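Local coordinates for protein ribokinase (Thermotoga maritima, PDB 1VM7) that probably phosphorylates ribose at O-5 with ATP and a divalent cation, most likely magnesium, yielding D-ribose 5-phosphate, at residues Val208-Asn222 with Val225-Lys237. Residues are numbered along the deposited sequence; the frame is centred on the assembly and turned at random.
Sequences VEKAAEKFLELGVKN and VKLGDKGVLLVNK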
ATOM      1  N   VAL A 208      23.237  28.937  -7.540  1.00 32.47           N
ATOM      2  CA  VAL A 208      22.265  29.005  -6.502  1.00 31.69           C
ATOM      3  C   VAL A 208      22.062  30.455  -6.035  1.00 31.60           C
ATOM      4  O   VAL A 208      20.928  30.887  -5.824  1.00 31.40           O
ATOM      5  CB  VAL A 208      22.698  28.082  -5.386  1.00 31.34           C
ATOM      6  CG1 VAL A 208      22.010  28.443  -4.109  1.00 32.22           C
ATOM      7  CG2 VAL A 208      22.417  26.634  -5.792  1.00 31.39           C
ATOM      8  N   GLU A 209      23.154  31.189  -5.881  1.00 31.35           N
ATOM      9  CA  GLU A 209      23.101  32.579  -5.444  1.00 31.87           C
ATOM     10  C   GLU A 209      22.368  33.462  -6.454  1.00 31.71           C
ATOM     11  O   GLU A 209      21.580  34.331  -6.071  1.00 31.12           O
ATOM     12  CB  GLU A 209      24.520  33.127  -5.238  1.00 32.31           C
ATOM     13  CG  GLU A 209      25.354  32.345  -4.193  1.00 33.63           C
ATOM     14  CD  GLU A 209      26.251  31.292  -4.826  1.00 35.17           C
ATOM     15  OE1 GLU A 209      25.720  30.303  -5.382  1.00 34.92           O
ATOM     16  OE2 GLU A 209      27.493  31.485  -4.796  1.00 37.65           O
ATOM     17  N   LYS A 210      22.635  33.239  -7.744  1.00 31.37           N
ATOM     18  CA  LYS A 210      22.013  34.036  -8.804  1.00 31.33           C
ATOM     19  C   LYS A 210      20.526  33.790  -8.910  1.00 30.81           C
ATOM     20  O   LYS A 210      19.782  34.713  -9.216  1.00 30.16           O
ATOM     21  CB  LYS A 210      22.677  33.773 -10.159  1.00 31.59           C
ATOM     22  CG  LYS A 210      22.264  34.719 -11.267  1.00 31.68           C
ATOM     23  CD  LYS A 210      23.094  36.020 -11.248  1.00 32.97           C
ATOM     24  CE  LYS A 210      22.460  37.051 -10.309  1.00 32.39           C
ATOM     25  NZ  LYS A 210      23.229  38.295 -10.486  1.00 30.98           N
ATOM     26  N   ALA A 211      20.107  32.543  -8.685  1.00 30.89           N
ATOM     27  CA  ALA A 211      18.695  32.171  -8.729  1.00 30.60           C
ATOM     28  C   ALA A 211      17.947  32.813  -7.554  1.00 31.36           C
ATOM     29  O   ALA A 211      16.841  33.372  -7.709  1.00 30.87           O
ATOM     30  CB  ALA A 211      18.535  30.660  -8.652  1.00 30.69           C
ATOM     31  N   ALA A 212      18.547  32.692  -6.365  1.00 31.35           N
ATOM     32  CA  ALA A 212      17.975  33.255  -5.169  1.00 31.34           C
ATOM     33  C   ALA A 212      17.760  34.745  -5.371  1.00 31.92           C
ATOM     34  O   ALA A 212      16.702  35.268  -4.981  1.00 31.47           O
ATOM     35  CB  ALA A 212      18.852  33.002  -3.985  1.00 31.71           C
ATOM     36  N   GLU A 213      18.742  35.406  -5.991  1.00 32.08           N
ATOM     37  CA  GLU A 213      18.645  36.824  -6.294  1.00 32.89           C
ATOM     38  C   GLU A 213      17.481  37.136  -7.201  1.00 32.95           C
ATOM     39  O   GLU A 213      16.801  38.130  -7.006  1.00 33.31           O
ATOM     40  CB  GLU A 213      19.908  37.330  -6.951  1.00 32.74           C
ATOM     41  CG  GLU A 213      20.983  37.779  -5.986  1.00 33.94           C
ATOM     42  CD  GLU A 213      21.975  38.731  -6.661  1.00 33.87           C
ATOM     43  OE1 GLU A 213      21.973  38.820  -7.914  1.00 35.66           O
ATOM     44  OE2 GLU A 213      22.736  39.418  -5.942  1.00 37.22           O
ATOM     45  N   LYS A 214      17.262  36.306  -8.211  1.00 33.08           N
ATOM     46  CA  LYS A 214      16.157  36.556  -9.128  1.00 33.03           C
ATOM     47  C   LYS A 214      14.837  36.414  -8.443  1.00 32.68           C
ATOM     48  O   LYS A 214      13.907  37.130  -8.761  1.00 31.91           O
ATOM     49  CB  LYS A 214      16.215  35.657 -10.339  1.00 33.26           C
ATOM     50  CG  LYS A 214      17.356  36.026 -11.175  1.00 32.39           C
ATOM     51  CD  LYS A 214      17.521  35.228 -12.429  1.00 33.75           C
ATOM     52  CE  LYS A 214      18.650  35.822 -13.201  1.00 32.01           C
ATOM     53  NZ  LYS A 214      18.465  37.322 -13.385  1.00 34.82           N
ATOM     54  N   PHE A 215      14.738  35.488  -7.499  1.00 32.86           N
ATOM     55  CA  PHE A 215      13.503  35.373  -6.752  1.00 33.20           C
ATOM     56  C   PHE A 215      13.216  36.634  -5.935  1.00 33.14           C
ATOM     57  O   PHE A 215      12.075  37.091  -5.868  1.00 32.14           O
ATOM     58  CB  PHE A 215      13.496  34.121  -5.890  1.00 33.60           C
ATOM     59  CG  PHE A 215      13.134  32.905  -6.661  1.00 33.28           C
ATOM     60  CD1 PHE A 215      11.866  32.808  -7.245  1.00 34.25           C
ATOM     61  CD2 PHE A 215      14.044  31.882  -6.849  1.00 33.87           C
ATOM     62  CE1 PHE A 215      11.503  31.703  -7.986  1.00 35.28           C
ATOM     63  CE2 PHE A 215      13.691  30.759  -7.598  1.00 35.61           C
ATOM     64  CZ  PHE A 215      12.410  30.669  -8.167  1.00 35.28           C
ATOM     65  N   LEU A 216      14.266  37.225  -5.371  1.00 33.55           N
ATOM     66  CA  LEU A 216      14.147  38.541  -4.740  1.00 33.76           C
ATOM     67  C   LEU A 216      13.518  39.570  -5.691  1.00 34.25           C
ATOM     68  O   LEU A 216      12.703  40.386  -5.250  1.00 34.67           O
ATOM     69  CB  LEU A 216      15.500  39.087  -4.271  1.00 33.59           C
ATOM     70  CG  LEU A 216      16.262  38.384  -3.158  1.00 33.04           C
ATOM     71  CD1 LEU A 216      17.514  39.158  -2.817  1.00 32.89           C
ATOM     72  CD2 LEU A 216      15.392  38.206  -1.919  1.00 33.56           C
ATOM     73  N   GLU A 217      13.872  39.519  -6.976  1.00 33.90           N
ATOM     74  CA  GLU A 217      13.300  40.425  -7.969  1.00 34.21           C
ATOM     75  C   GLU A 217      11.815  40.214  -8.240  1.00 33.88           C
ATOM     76  O   GLU A 217      11.145  41.145  -8.709  1.00 34.12           O
ATOM     77  CB  GLU A 217      14.060  40.374  -9.297  1.00 34.12           C
ATOM     78  CG  GLU A 217      15.356  41.135  -9.269  1.00 34.52           C
ATOM     79  CD  GLU A 217      15.888  41.393 -10.647  1.00 35.23           C
ATOM     80  OE1 GLU A 217      15.421  40.754 -11.605  1.00 34.92           O
ATOM     81  OE2 GLU A 217      16.766  42.259 -10.781  1.00 37.75           O
ATOM     82  N   LEU A 218      11.320  39.003  -8.011  1.00 33.29           N
ATOM     83  CA  LEU A 218       9.891  38.724  -8.169  1.00 33.26           C
ATOM     84  C   LEU A 218       9.080  39.135  -6.919  1.00 33.05           C
ATOM     85  O   LEU A 218       7.848  39.055  -6.922  1.00 32.88           O
ATOM     86  CB  LEU A 218       9.654  37.241  -8.463  1.00 33.59           C
ATOM     87  CG  LEU A 218      10.241  36.648  -9.744  1.00 33.69           C
ATOM     88  CD1 LEU A 218       9.890  35.157  -9.817  1.00 33.80           C
ATOM     89  CD2 LEU A 218       9.729  37.377 -10.958  1.00 33.52           C
ATOM     90  N   GLY A 219       9.785  39.532  -5.858  1.00 32.64           N
ATOM     91  CA  GLY A 219       9.176  40.042  -4.645  1.00 32.55           C
ATOM     92  C   GLY A 219       9.399  39.187  -3.414  1.00 32.77           C
ATOM     93  O   GLY A 219       8.979  39.563  -2.318  1.00 32.93           O
ATOM     94  N   VAL A 220      10.049  38.036  -3.576  1.00 32.53           N
ATOM     95  CA  VAL A 220      10.352  37.172  -2.439  1.00 32.38           C
ATOM     96  C   VAL A 220      11.262  37.958  -1.526  1.00 32.15           C
ATOM     97  O   VAL A 220      12.234  38.503  -1.981  1.00 31.72           O
ATOM     98  CB  VAL A 220      11.107  35.869  -2.874  1.00 32.41           C
ATOM     99  CG1 VAL A 220      11.573  35.077  -1.656  1.00 31.48           C
ATOM    100  CG2 VAL A 220      10.254  35.027  -3.806  1.00 32.02           C
ATOM    101  N   LYS A 221      10.970  37.992  -0.236  1.00 32.70           N
ATOM    102  CA  LYS A 221      11.742  38.823   0.686  1.00 33.06           C
ATOM    103  C   LYS A 221      13.052  38.158   1.113  1.00 32.56           C
ATOM    104  O   LYS A 221      14.071  38.821   1.233  1.00 32.62           O
ATOM    105  CB  LYS A 221      10.888  39.166   1.926  1.00 33.62           C
ATOM    106  CG  LYS A 221       9.562  39.906   1.602  1.00 34.39           C
ATOM    107  CD  LYS A 221       9.810  41.353   1.104  1.00 36.06           C
ATOM    108  CE  LYS A 221       8.530  42.025   0.585  1.00 36.25           C
ATOM    109  NZ  LYS A 221       8.249  41.699  -0.865  1.00 36.37           N
ATOM    110  N   ASN A 222      13.011  36.857   1.369  1.00 32.07           N
ATOM    111  CA  ASN A 222      14.195  36.085   1.757  1.00 31.65           C
ATOM    112  C   ASN A 222      14.203  34.755   1.023  1.00 31.75           C
ATOM    113  O   ASN A 222      13.169  34.062   0.978  1.00 31.38           O
ATOM    114  CB  ASN A 222      14.185  35.750   3.252  1.00 31.43           C
ATOM    115  CG  ASN A 222      14.282  36.964   4.144  1.00 31.57           C
ATOM    116  OD1 ASN A 222      15.380  37.378   4.522  1.00 31.45           O
ATOM    117  ND2 ASN A 222      13.131  37.549   4.490  1.00 29.96           N
ATOM    118  N   VAL A 225      18.302  28.766   0.909  1.00 33.54           N
ATOM    119  CA  VAL A 225      18.590  27.579   0.125  1.00 34.26           C
ATOM    120  C   VAL A 225      19.200  26.513   1.027  1.00 34.54           C
ATOM    121  O   VAL A 225      20.276  26.700   1.553  1.00 34.18           O
ATOM    122  CB  VAL A 225      19.520  27.860  -1.061  1.00 34.47           C
ATOM    123  CG1 VAL A 225      19.549  26.655  -2.001  1.00 35.06           C
ATOM    124  CG2 VAL A 225      19.069  29.132  -1.821  1.00 34.64           C
ATOM    125  N   LYS A 226      18.503  25.392   1.187  1.00 35.39           N
ATOM    126  CA  LYS A 226      19.004  24.293   2.004  1.00 36.69           C
ATOM    127  C   LYS A 226      19.992  23.492   1.188  1.00 36.90           C
ATOM    128  O   LYS A 226      19.609  22.892   0.191  1.00 38.25           O
ATOM    129  CB  LYS A 226      17.862  23.396   2.450  1.00 36.90           C
ATOM    130  CG  LYS A 226      16.661  24.152   3.055  1.00 37.88           C
ATOM    131  CD  LYS A 226      15.559  23.179   3.492  1.00 38.35           C
ATOM    132  CE  LYS A 226      14.157  23.590   2.974  1.00 39.67           C
ATOM    133  NZ  LYS A 226      13.128  22.554   3.297  1.00 39.12           N
ATOM    134  N   LEU A 227      21.260  23.468   1.599  1.00 37.21           N
ATOM    135  CA  LEU A 227      22.308  22.784   0.807  1.00 37.17           C
ATOM    136  C   LEU A 227      22.824  21.460   1.370  1.00 37.13           C
ATOM    137  O   LEU A 227      23.877  21.007   0.955  1.00 36.99           O
ATOM    138  CB  LEU A 227      23.511  23.711   0.551  1.00 37.23           C
ATOM    139  CG  LEU A 227      23.249  25.137   0.065  1.00 37.31           C
ATOM    140  CD1 LEU A 227      24.566  25.914   0.003  1.00 37.90           C
ATOM    141  CD2 LEU A 227      22.560  25.107  -1.287  1.00 37.80           C
ATOM    142  N   GLY A 228      22.100  20.830   2.293  1.00 37.82           N
ATOM    143  CA  GLY A 228      22.546  19.541   2.856  1.00 38.17           C
ATOM    144  C   GLY A 228      23.799  19.711   3.692  1.00 38.48           C
ATOM    145  O   GLY A 228      23.787  20.480   4.658  1.00 39.20           O
ATOM    146  N   ASP A 229      24.869  19.010   3.306  1.00 38.88           N
ATOM    147  CA  ASP A 229      26.187  19.074   3.976  1.00 39.32           C
ATOM    148  C   ASP A 229      26.763  20.472   3.955  1.00 39.50           C
ATOM    149  O   ASP A 229      27.569  20.860   4.832  1.00 39.70           O
ATOM    150  CB  ASP A 229      27.210  18.210   3.234  1.00 39.75           C
ATOM    151  CG  ASP A 229      26.711  16.826   2.941  1.00 41.10           C
ATOM    152  OD1 ASP A 229      25.585  16.515   3.361  1.00 44.46           O
ATOM    153  OD2 ASP A 229      27.448  16.060   2.275  1.00 43.96           O
ATOM    154  N   LYS A 230      26.421  21.205   2.900  1.00 39.25           N
ATOM    155  CA  LYS A 230      27.078  22.465   2.623  1.00 39.08           C
ATOM    156  C   LYS A 230      26.430  23.561   3.432  1.00 38.39           C
ATOM    157  O   LYS A 230      26.950  24.675   3.489  1.00 38.44           O
ATOM    158  CB  LYS A 230      27.033  22.773   1.117  1.00 39.63           C
ATOM    159  CG  LYS A 230      27.982  21.911   0.269  1.00 39.07           C
ATOM    160  N   GLY A 231      25.316  23.227   4.075  1.00 37.43           N
ATOM    161  CA  GLY A 231      24.689  24.122   4.996  1.00 37.17           C
ATOM    162  C   GLY A 231      23.506  24.787   4.348  1.00 36.61           C
ATOM    163  O   GLY A 231      22.760  24.160   3.621  1.00 36.42           O
ATOM    164  N   VAL A 232      23.361  26.077   4.602  1.00 36.24           N
ATOM    165  CA  VAL A 232      22.224  26.822   4.147  1.00 35.88           C
ATOM    166  C   VAL A 232      22.707  28.180   3.671  1.00 35.68           C
ATOM    167  O   VAL A 232      23.678  28.724   4.190  1.00 35.22           O
ATOM    168  CB  VAL A 232      21.206  26.967   5.285  1.00 36.33           C
ATOM    169  CG1 VAL A 232      20.058  27.846   4.853  1.00 38.22           C
ATOM    170  CG2 VAL A 232      20.693  25.600   5.698  1.00 36.23           C
ATOM    171  N   LEU A 233      22.029  28.708   2.662  1.00 35.12           N
ATOM    172  CA  LEU A 233      22.320  30.030   2.175  1.00 34.84           C
ATOM    173  C   LEU A 233      21.124  30.915   2.439  1.00 34.42           C
ATOM    174  O   LEU A 233      20.008  30.547   2.077  1.00 34.08           O
ATOM    175  CB  LEU A 233      22.608  29.949   0.666  1.00 35.02           C
ATOM    176  CG  LEU A 233      22.942  31.245  -0.049  1.00 34.91           C
ATOM    177  CD1 LEU A 233      24.258  31.792   0.472  1.00 34.81           C
ATOM    178  CD2 LEU A 233      22.991  31.010  -1.578  1.00 35.50           C
ATOM    179  N   LEU A 234      21.352  32.061   3.081  1.00 34.19           N
ATOM    180  CA  LEU A 234      20.316  33.077   3.245  1.00 34.28           C
ATOM    181  C   LEU A 234      20.620  34.201   2.289  1.00 34.29           C
ATOM    182  O   LEU A 234      21.720  34.711   2.289  1.00 34.18           O
ATOM    183  CB  LEU A 234      20.289  33.623   4.679  1.00 34.14           C
ATOM    184  CG  LEU A 234      19.317  34.784   4.992  1.00 34.36           C
ATOM    185  CD1 LEU A 234      17.859  34.487   4.591  1.00 34.13           C
ATOM    186  CD2 LEU A 234      19.385  35.167   6.473  1.00 34.57           C
ATOM    187  N   VAL A 235      19.636  34.576   1.479  1.00 34.55           N
ATOM    188  CA  VAL A 235      19.779  35.663   0.523  1.00 34.60           C
ATOM    189  C   VAL A 235      18.613  36.624   0.698  1.00 34.94           C
ATOM    190  O   VAL A 235      17.446  36.232   0.608  1.00 34.89           O
ATOM    191  CB  VAL A 235      19.785  35.135  -0.939  1.00 34.60           C
ATOM    192  CG1 VAL A 235      19.923  36.281  -1.960  1.00 34.09           C
ATOM    193  CG2 VAL A 235      20.892  34.114  -1.125  1.00 34.76           C
ATOM    194  N   ASN A 236      18.941  37.879   0.970  1.00 35.38           N
ATOM    195  CA  ASN A 236      17.958  38.958   0.955  1.00 35.92           C
ATOM    196  C   ASN A 236      18.611  40.242   0.441  1.00 36.13           C
ATOM    197  O   ASN A 236      19.803  40.240   0.110  1.00 36.21           O
ATOM    198  CB  ASN A 236      17.347  39.143   2.344  1.00 36.29           C
ATOM    199  CG  ASN A 236      18.350  38.903   3.465  1.00 36.86           C
ATOM    200  OD1 ASN A 236      19.480  39.398   3.433  1.00 38.88           O
ATOM    201  ND2 ASN A 236      17.934  38.143   4.462  1.00 38.79           N
ATOM    202  N   LYS A 237      17.824  41.316   0.344  1.00 36.51           N
ATOM    203  CA  LYS A 237      18.341  42.641  -0.067  1.00 36.81           C
ATOM    204  C   LYS A 237      19.634  43.059   0.641  1.00 36.73           C
ATOM    205  O   LYS A 237      20.489  43.684   0.040  1.00 37.15           O
ATOM    206  CB  LYS A 237      17.287  43.743   0.113  1.00 37.08           C
ATOM    207  CG  LYS A 237      16.619  43.805   1.491  1.00 37.68           C
ATOM    208  CD  LYS A 237      16.400  45.261   1.903  1.00 38.76           C
ATOM    209  CE  LYS A 237      15.642  45.384   3.222  1.00 39.53           C
ATOM    210  NZ  LYS A 237      15.536  46.844   3.569  1.00 40.26           N
TER
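Val208 turns CG1 anti to its own nitrogen (chi1 161°), which drops that methyl between Val225 and Leu233; Asn236 holds CG between backbone N and carbonyl carbon (chi1 36°), which brings its amide beside that of Asn222. The Val208 methyl sits 3.7 Å from Val225 CG1 and touches Leu233 CD2 as closely. Leu233 CD2 also reaches back to the aliphatic part of Glu209, meeting CG with the two side chains nearly at right angles. One turn along helix 208-217, Ala212 lays its CB on Val235, 3.7 Å from CG2. Leu216 comes next: CD1 rests 3.8 Å from Val235 CG1 and presses against the Asn236 backbone, 3.6 Å from its C. The helix then ends in a Schellman motif at Gly219, and the chain turns back into the sheet.

There Asn236 ND2 donates to Asn222 OD1 over 2.7 Å, nearly straight. The acceptor lies in the Asn236 amide plane, yet the two amides stand almost perpendicular. Asn222 ND2 is engaged by Asp185 O, so both ends of this amide are held and its rotation is fixed. A leucine in place of Asn222 would probably leave Asn236 ND2 and Asp185 O without these partners.

Helix 208-217 packs on the hairpin of strands 222-226 and 232-236, its axis 37° from the latter; the end of strand 222-226 and the turn that follows, 226-231, carry residues that probably help bind ATP. The arrangement is a helix layered on one face of the central sheet of the PfkB-family (ribokinase) alpha/beta fold.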